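Local coordinates for phosphate transporter (Thermotoga maritima MSB8, PDB 6L85), which probably imports inorganic phosphate across the cell membrane by coupling its uptake to the entry of sodium ions, much like the human SLC20 carriers, at residues Gly323-Val326 with Asp327-Ala331; Val152-Lys155 with Leu156-Ser160; Phe252-Gly255 with Ala256-Ala260. One frame throughout, in Å; residues are numbered along the deposited sequence.

Contact 1: residues Gly323-Val326 with Asp327-Ala331. With NA (sodium ion), chain S.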
loop_
_atom_site.group_PDB
_atom_site.type_symbol
_atom_site.label_atom_id
_atom_site.label_comp_id
_atom_site.label_asym_id
_atom_site.label_seq_id
_atom_site.Cartn_x
_atom_site.Cartn_y
_atom_site.Cartn_z
ATOM N N GLY B 323 -5.908 17.057 17.051
ATOM C CA GLY B 323 -5.215 16.923 15.777
ATOM C C GLY B 323 -5.597 15.644 15.054
ATOM O O GLY B 323 -5.830 15.649 13.846
ATOM N N PHE B 324 -5.667 14.533 15.796
ATOM C CA PHE B 324 -6.226 13.281 15.295
ATOM C C PHE B 324 -7.595 13.495 14.648
ATOM O O PHE B 324 -7.843 13.035 13.521
ATOM C CB PHE B 324 -6.327 12.293 16.462
ATOM C CG PHE B 324 -6.839 10.921 16.085
ATOM C CD1 PHE B 324 -5.957 9.921 15.692
ATOM C CD2 PHE B 324 -8.199 10.615 16.176
ATOM C CE1 PHE B 324 -6.414 8.645 15.370
ATOM C CE2 PHE B 324 -8.660 9.348 15.864
ATOM C CZ PHE B 324 -7.761 8.358 15.455
ATOM N N THR B 325 -8.504 14.180 15.367
ATOM C CA THR B 325 -9.866 14.411 14.870
ATOM C C THR B 325 -9.880 15.311 13.629
ATOM O O THR B 325 -10.627 15.061 12.678
ATOM C CB THR B 325 -10.716 15.013 16.002
ATOM O OG1 THR B 325 -10.859 14.038 17.045
ATOM C CG2 THR B 325 -12.121 15.423 15.522
ATOM N N VAL B 326 -9.061 16.361 13.629
ATOM C CA VAL B 326 -8.998 17.297 12.510
ATOM C C VAL B 326 -8.536 16.582 11.250
ATOM O O VAL B 326 -9.107 16.750 10.164
ATOM C CB VAL B 326 -8.056 18.468 12.859
ATOM C CG1 VAL B 326 -7.594 19.225 11.592
ATOM C CG2 VAL B 326 -8.721 19.404 13.853
ATOM N N ASP B 327 -7.481 15.778 11.383
ATOM C CA ASP B 327 -6.975 15.028 10.242
ATOM C C ASP B 327 -7.995 14.029 9.732
ATOM O O ASP B 327 -8.244 13.947 8.520
ATOM C CB ASP B 327 -5.699 14.288 10.622
ATOM C CG ASP B 327 -4.533 15.213 10.858
ATOM O OD1 ASP B 327 -4.567 16.371 10.386
ATOM O OD2 ASP B 327 -3.561 14.760 11.507
ATOM N N PHE B 328 -8.562 13.217 10.633
ATOM C CA PHE B 328 -9.545 12.238 10.189
ATOM C C PHE B 328 -10.669 12.910 9.411
ATOM O O PHE B 328 -11.037 12.459 8.313
ATOM C CB PHE B 328 -10.117 11.461 11.375
ATOM C CG PHE B 328 -11.033 10.336 10.955
ATOM C CD1 PHE B 328 -12.364 10.581 10.643
ATOM C CD2 PHE B 328 -10.537 9.046 10.800
ATOM C CE1 PHE B 328 -13.204 9.542 10.224
ATOM C CE2 PHE B 328 -11.356 8.013 10.400
ATOM C CZ PHE B 328 -12.694 8.260 10.103
ATOM N N SER B 329 -11.226 14.000 9.964
ATOM C CA SER B 329 -12.367 14.647 9.320
ATOM C C SER B 329 -11.975 15.273 7.992
ATOM O O SER B 329 -12.749 15.229 7.028
ATOM C CB SER B 329 -12.964 15.710 10.245
ATOM O OG SER B 329 -13.224 15.142 11.521
ATOM N N THR B 330 -10.787 15.886 7.932
ATOM C CA THR B 330 -10.310 16.464 6.686
ATOM C C THR B 330 -10.176 15.401 5.606
ATOM O O THR B 330 -10.676 15.565 4.484
ATOM C CB THR B 330 -8.964 17.129 6.917
ATOM O OG1 THR B 330 -9.141 18.188 7.851
ATOM C CG2 THR B 330 -8.406 17.670 5.600
ATOM N N ALA B 331 -9.506 14.297 5.943
ATOM C CA ALA B 331 -9.221 13.264 4.960
ATOM C C ALA B 331 -10.499 12.610 4.477
ATOM O O ALA B 331 -10.653 12.358 3.274
ATOM C CB ALA B 331 -8.271 12.221 5.551
HETATM NA NA NA S . -1.606 14.372 12.464
#
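Ser329 and Thr330 each turn a hydroxyl back onto the helical turn before them, toward Thr325 and Val326. Ser329 OG donates to Thr325 O at 2.8 Å, and its own amide, Ser329 N, reaches the same oxygen at 3.0 Å. One residue on, Thr330 OG1 donates to Val326 O at 2.7 Å, again with Thr330 N as the second donor. In both cases hydroxyl and amide approach from opposite faces of the carbonyl plane, and each oxygen is gripped twice without disturbing the alpha-helical hydrogen bonding. The first torsion explains the reach: in Ser329 the OG lies anti to the carbonyl carbon and beside the backbone N (chi1 -52°), where it faces the carbonyl one turn back, and Thr330 OG1 takes the same place. The buried hydroxyls of Ser329 and Thr330 are thus satisfied within their own helix. Thr325 does likewise one turn earlier, its OG1 bonding to Ser321 O.

Val326 and Thr330 run side by side and point the same way, Val326 CG1 lying 4.2 Å from Thr330 OG1. Asp327 carries the charge. Its OD2 binds a sodium ion at 2.2 Å, and the carboxylate carbon Asp327 CG sits 3.3 Å from Gly323 O, against a residue with no side chain of its own. Asp327 OD2 and Gly323 O are both acceptors, 3.4 Å apart, and the sodium ion probably eases their crowding.

Thr29 OG1, Ser247 OG and Gln243 O also bind the ion, which ties helix 320-339 to helices 2-32 and 231-258. Phe324 makes a T-shaped contact with Phe239, and Phe328 with Phe178. Met153 of helix 129-162 packs on Phe324, Thr325 and Phe328, while Val350 and Ala353 of helix 346-357 touch Thr330.

Contact 2: residues Val152-Lys155 with Leu156-Ser160; sequences VMFK and LISLS
Leu156, Ile157, Ser158 and Leu159 send their amides back to the carbonyls of Val152, Met153, Phe154 and Lys155, in regular alpha-helical steps. The bond from Leu159 N to Lys155 O, at 2.9 Å, is nearly straight, with an N-H...O angle of 172°. The helix takes a wider, pi-type turn at 158-160. Leu156 O has two donors, on opposite faces of its plane: Ser160 N, at 2.9 Å, and the hydroxyl Ser160 OG, at 2.8 Å.

The side chains pair four residues apart. Val152 and Leu156 lie alongside each other, with Val152 CG1 4.0 Å from Leu156 CD1, and Met153 CG meets Ile157 CG1 at 4.4 Å. One side of helix 129-162 packs into the helical bundle of the transporter and the other lies on the surface, probably toward lipid. Met153 and Ile157 are buried, Met153 stretching out with all three torsions near 180° to reach Phe324 and Phe328 of helix 320-339, while Ile157 and Leu156 lean on Phe178 of helix 167-194. Val152, Lys155 and Leu159 stay on the surface.

Phe154 packs on Ser321 and Arg322 of helix 320-339 and carries Ser158 over one face of its ring, where Ser158 OG comes 4.3 Å from Phe154 CE2. The same hydroxyl oxygen, Ser158 OG, lies 3.2 Å from Phe154 O. Lys155 starts with CG anti to its own N, then bends at chi2 (-84°) and chi3 (-83°), so the chain doubles over and crosses Leu156 obliquely. Its CD, CE and NZ all come beside Leu156 CD1, NZ closest, though so tight an approach is doubtful in detail.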
loop_
_atom_site.group_PDB
_atom_site.type_symbol
_atom_site.label_atom_id
_atom_site.label_comp_id
_atom_site.label_asym_id
_atom_site.label_seq_id
_atom_site.Cartn_x
_atom_site.Cartn_y
_atom_site.Cartn_z
ATOM N N VAL B 152 -18.667 16.508 15.497
ATOM C CA VAL B 152 -19.324 15.264 15.892
ATOM C C VAL B 152 -18.297 14.237 16.341
ATOM O O VAL B 152 -18.505 13.516 17.324
ATOM C CB VAL B 152 -20.197 14.737 14.739
ATOM C CG1 VAL B 152 -20.846 13.405 15.114
ATOM C CG2 VAL B 152 -21.248 15.778 14.372
ATOM N N MET B 153 -17.154 14.174 15.655
ATOM C CA MET B 153 -16.163 13.163 15.987
ATOM C C MET B 153 -15.497 13.460 17.325
ATOM O O MET B 153 -15.231 12.541 18.107
ATOM C CB MET B 153 -15.122 13.066 14.875
ATOM C CG MET B 153 -13.973 12.151 15.226
ATOM S SD MET B 153 -12.926 11.799 13.805
ATOM C CE MET B 153 -11.647 10.852 14.629
ATOM N N PHE B 154 -15.204 14.732 17.609
ATOM C CA PHE B 154 -14.628 15.043 18.911
ATOM C C PHE B 154 -15.606 14.710 20.032
ATOM O O PHE B 154 -15.202 14.215 21.097
ATOM C CB PHE B 154 -14.210 16.502 18.998
ATOM C CG PHE B 154 -13.232 16.748 20.099
ATOM C CD1 PHE B 154 -11.965 16.142 20.061
ATOM C CD2 PHE B 154 -13.577 17.522 21.203
ATOM C CE1 PHE B 154 -11.052 16.332 21.108
ATOM C CE2 PHE B 154 -12.677 17.726 22.240
ATOM C CZ PHE B 154 -11.410 17.128 22.196
ATOM N N LYS B 155 -16.905 14.936 19.793
ATOM C CA LYS B 155 -17.923 14.477 20.745
ATOM C C LYS B 155 -17.908 12.964 20.915
ATOM O O LYS B 155 -18.045 12.458 22.035
ATOM C CB LYS B 155 -19.313 14.953 20.279
ATOM C CG LYS B 155 -20.519 14.249 20.918
ATOM C CD LYS B 155 -20.933 12.922 20.248
ATOM C CE LYS B 155 -21.801 13.205 19.041
ATOM N NZ LYS B 155 -22.321 11.973 18.410
ATOM N N LEU B 156 -17.767 12.227 19.812
ATOM C CA LEU B 156 -17.641 10.770 19.898
ATOM C C LEU B 156 -16.447 10.358 20.744
ATOM O O LEU B 156 -16.513 9.375 21.491
ATOM C CB LEU B 156 -17.468 10.153 18.515
ATOM C CG LEU B 156 -18.675 9.457 17.897
ATOM C CD1 LEU B 156 -19.683 10.523 17.579
ATOM C CD2 LEU B 156 -18.297 8.631 16.644
ATOM N N ILE B 157 -15.318 11.043 20.565
ATOM C CA ILE B 157 -14.111 10.720 21.326
ATOM C C ILE B 157 -14.365 10.932 22.817
ATOM O O ILE B 157 -14.062 10.067 23.651
ATOM C CB ILE B 157 -12.923 11.571 20.838
ATOM C CG1 ILE B 157 -12.657 11.369 19.334
ATOM C CG2 ILE B 157 -11.692 11.322 21.699
ATOM C CD1 ILE B 157 -12.083 10.035 18.979
ATOM N N SER B 158 -14.930 12.092 23.171
ATOM C CA SER B 158 -15.254 12.381 24.571
ATOM C C SER B 158 -16.176 11.316 25.155
ATOM O O SER B 158 -15.885 10.725 26.202
ATOM C CB SER B 158 -15.896 13.763 24.679
ATOM O OG SER B 158 -14.989 14.750 24.213
ATOM N N LEU B 159 -17.281 11.044 24.463
ATOM C CA LEU B 159 -18.253 10.048 24.897
ATOM C C LEU B 159 -17.626 8.661 25.063
ATOM O O LEU B 159 -17.876 7.972 26.058
ATOM C CB LEU B 159 -19.375 10.012 23.856
ATOM C CG LEU B 159 -20.603 9.120 23.953
ATOM C CD1 LEU B 159 -21.725 9.895 23.315
ATOM C CD2 LEU B 159 -20.424 7.799 23.221
ATOM N N SER B 160 -16.810 8.227 24.099
ATOM C CA SER B 160 -16.340 6.851 24.082
ATOM C C SER B 160 -14.993 6.669 24.751
ATOM O O SER B 160 -14.642 5.536 25.096
ATOM C CB SER B 160 -16.269 6.337 22.634
ATOM O OG SER B 160 -15.212 6.975 21.919
#

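Contact 3: residues Phe252-Gly255 with Ala256-Ala260. With NA (sodium ion), chain R.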
loop_
_atom_site.group_PDB
_atom_site.type_symbol
_atom_site.label_atom_id
_atom_site.label_comp_id
_atom_site.label_asym_id
_atom_site.label_seq_id
_atom_site.Cartn_x
_atom_site.Cartn_y
_atom_site.Cartn_z
ATOM N N PHE B 252 -2.624 11.148 1.706
ATOM C CA PHE B 252 -3.198 10.311 0.666
ATOM C C PHE B 252 -4.383 11.007 0.010
ATOM O O PHE B 252 -4.476 11.082 -1.226
ATOM C CB PHE B 252 -3.625 8.977 1.294
ATOM C CG PHE B 252 -4.246 7.999 0.326
ATOM C CD1 PHE B 252 -5.599 8.065 0.014
ATOM C CD2 PHE B 252 -3.480 6.994 -0.251
ATOM C CE1 PHE B 252 -6.181 7.159 -0.872
ATOM C CE2 PHE B 252 -4.056 6.073 -1.141
ATOM C CZ PHE B 252 -5.403 6.160 -1.446
ATOM N N SER B 253 -5.314 11.505 0.834
ATOM C CA SER B 253 -6.519 12.110 0.279
ATOM C C SER B 253 -6.185 13.409 -0.448
ATOM O O SER B 253 -6.827 13.758 -1.441
ATOM C CB SER B 253 -7.539 12.331 1.392
ATOM O OG SER B 253 -7.171 13.463 2.137
ATOM N N HIS B 254 -5.120 14.076 -0.022
ATOM C CA HIS B 254 -4.683 15.283 -0.704
ATOM C C HIS B 254 -4.146 14.963 -2.095
ATOM O O HIS B 254 -4.486 15.649 -3.071
ATOM C CB HIS B 254 -3.621 16.013 0.117
ATOM C CG HIS B 254 -3.084 17.200 -0.594
ATOM N ND1 HIS B 254 -1.958 17.143 -1.380
ATOM C CD2 HIS B 254 -3.568 18.459 -0.717
ATOM C CE1 HIS B 254 -1.756 18.320 -1.947
ATOM N NE2 HIS B 254 -2.731 19.133 -1.572
ATOM N N GLY B 255 -3.269 13.954 -2.198
ATOM C CA GLY B 255 -2.828 13.501 -3.511
ATOM C C GLY B 255 -3.993 13.115 -4.403
ATOM O O GLY B 255 -4.038 13.497 -5.572
ATOM N N ALA B 256 -4.987 12.427 -3.827
ATOM C CA ALA B 256 -6.133 11.963 -4.598
ATOM C C ALA B 256 -6.956 13.133 -5.168
ATOM O O ALA B 256 -7.338 13.119 -6.346
ATOM C CB ALA B 256 -6.996 11.054 -3.724
ATOM N N ASN B 257 -7.199 14.171 -4.362
ATOM C CA ASN B 257 -8.033 15.272 -4.844
ATOM C C ASN B 257 -7.244 16.280 -5.671
ATOM O O ASN B 257 -7.776 16.822 -6.645
ATOM C CB ASN B 257 -8.727 16.002 -3.674
ATOM C CG ASN B 257 -9.953 16.819 -4.136
ATOM O OD1 ASN B 257 -9.840 18.004 -4.414
ATOM N ND2 ASN B 257 -11.097 16.163 -4.266
ATOM N N ASP B 258 -5.980 16.530 -5.331
ATOM C CA ASP B 258 -5.265 17.654 -5.907
ATOM C C ASP B 258 -4.303 17.293 -7.037
ATOM O O ASP B 258 -3.830 18.220 -7.708
ATOM C CB ASP B 258 -4.470 18.389 -4.825
ATOM C CG ASP B 258 -5.320 19.375 -4.022
ATOM O OD1 ASP B 258 -6.549 19.229 -3.936
ATOM O OD2 ASP B 258 -4.722 20.282 -3.432
ATOM N N VAL B 259 -3.966 16.009 -7.264
ATOM C CA VAL B 259 -3.095 15.773 -8.417
ATOM C C VAL B 259 -3.771 16.295 -9.678
ATOM O O VAL B 259 -3.098 16.801 -10.574
ATOM C CB VAL B 259 -2.666 14.288 -8.552
ATOM C CG1 VAL B 259 -3.837 13.379 -8.990
ATOM C CG2 VAL B 259 -1.461 14.165 -9.542
ATOM N N ALA B 260 -5.104 16.259 -9.720
ATOM C CA ALA B 260 -5.879 16.858 -10.809
ATOM C C ALA B 260 -5.462 18.287 -11.145
ATOM O O ALA B 260 -5.500 18.663 -12.318
ATOM C CB ALA B 260 -7.374 16.847 -10.475
HETATM NA NA NA R . -8.545 19.842 -4.830
HETATM O O HOH W 1 -8.580 19.454 -7.067
#
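His254 and Asp258 meet one turn apart through a CH-pi contact: Asp258 CB sits over one face of the imidazole, 4.0 Å from the centroid of the His254 ring and 23° off its normal. His254 CG is anti to the backbone N (chi1 176°), which carries the ring along the helix to lie by Asp258. The carboxylate is turned 58° from the ring plane, leaving Asp258 OD2 3.0 Å from His254 NE2.

Among the polar side chains, His254 NE2 is hydrogen-bonded to Asp22 OD2 and ND1 to Glu49 OE1. With an alanine in place of His254, Asp22 and Glu49 are likely to lose a hydrogen-bonding mate, and Asp258 CB the ring it lies over. Asn257 ND2 is hydrogen-bonded to Leu342 O and Ser338 OG, which probably fixes the amide's rotation and so the placing of OD1.

That OD1 and Asp258 OD1 are both ligands of a sodium ion, each 2.3 Å from the metal. A water on the same ion donates to Asn257 O, and Thr107 and the carbonyl of Ile344 complete the site. Residues 255-260 read GANDVA, the signature that PiT-family transporters carry twice; in the other copy Asn21 and Asp22 bind a second sodium.

Backbone bonds continue the helix. Asp258 N reaches His254 O at 2.8 Å, and Val259 N follows to Gly255 O at 3.0 Å.

Overall arrangement
Contacts 1 and 3 are buried and hold sodium, with one ligand residue in contact 1 and two in contact 3; the centre of contact 2 lies farther out, about 25 Å from the chain centre, with several residues on the surface. Their chemistry follows this: carboxylates, an amide and bound cations inside, aliphatic pairs and a bent lysine outside. Contact 1 lies between the other two. Its helix 320-339 meets contact 2, where Thr325 CG2 comes 3.8 Å from Met153 CG, and also contact 3, where Ala331 CA lies 3.5 Å from Ser253 OG. Contacts 2 and 3 do not touch, their nearest atoms about 13 Å apart. Hydroxyls folding back onto carbonyls recur in all three, Ser253 OG bonding to Val250 O.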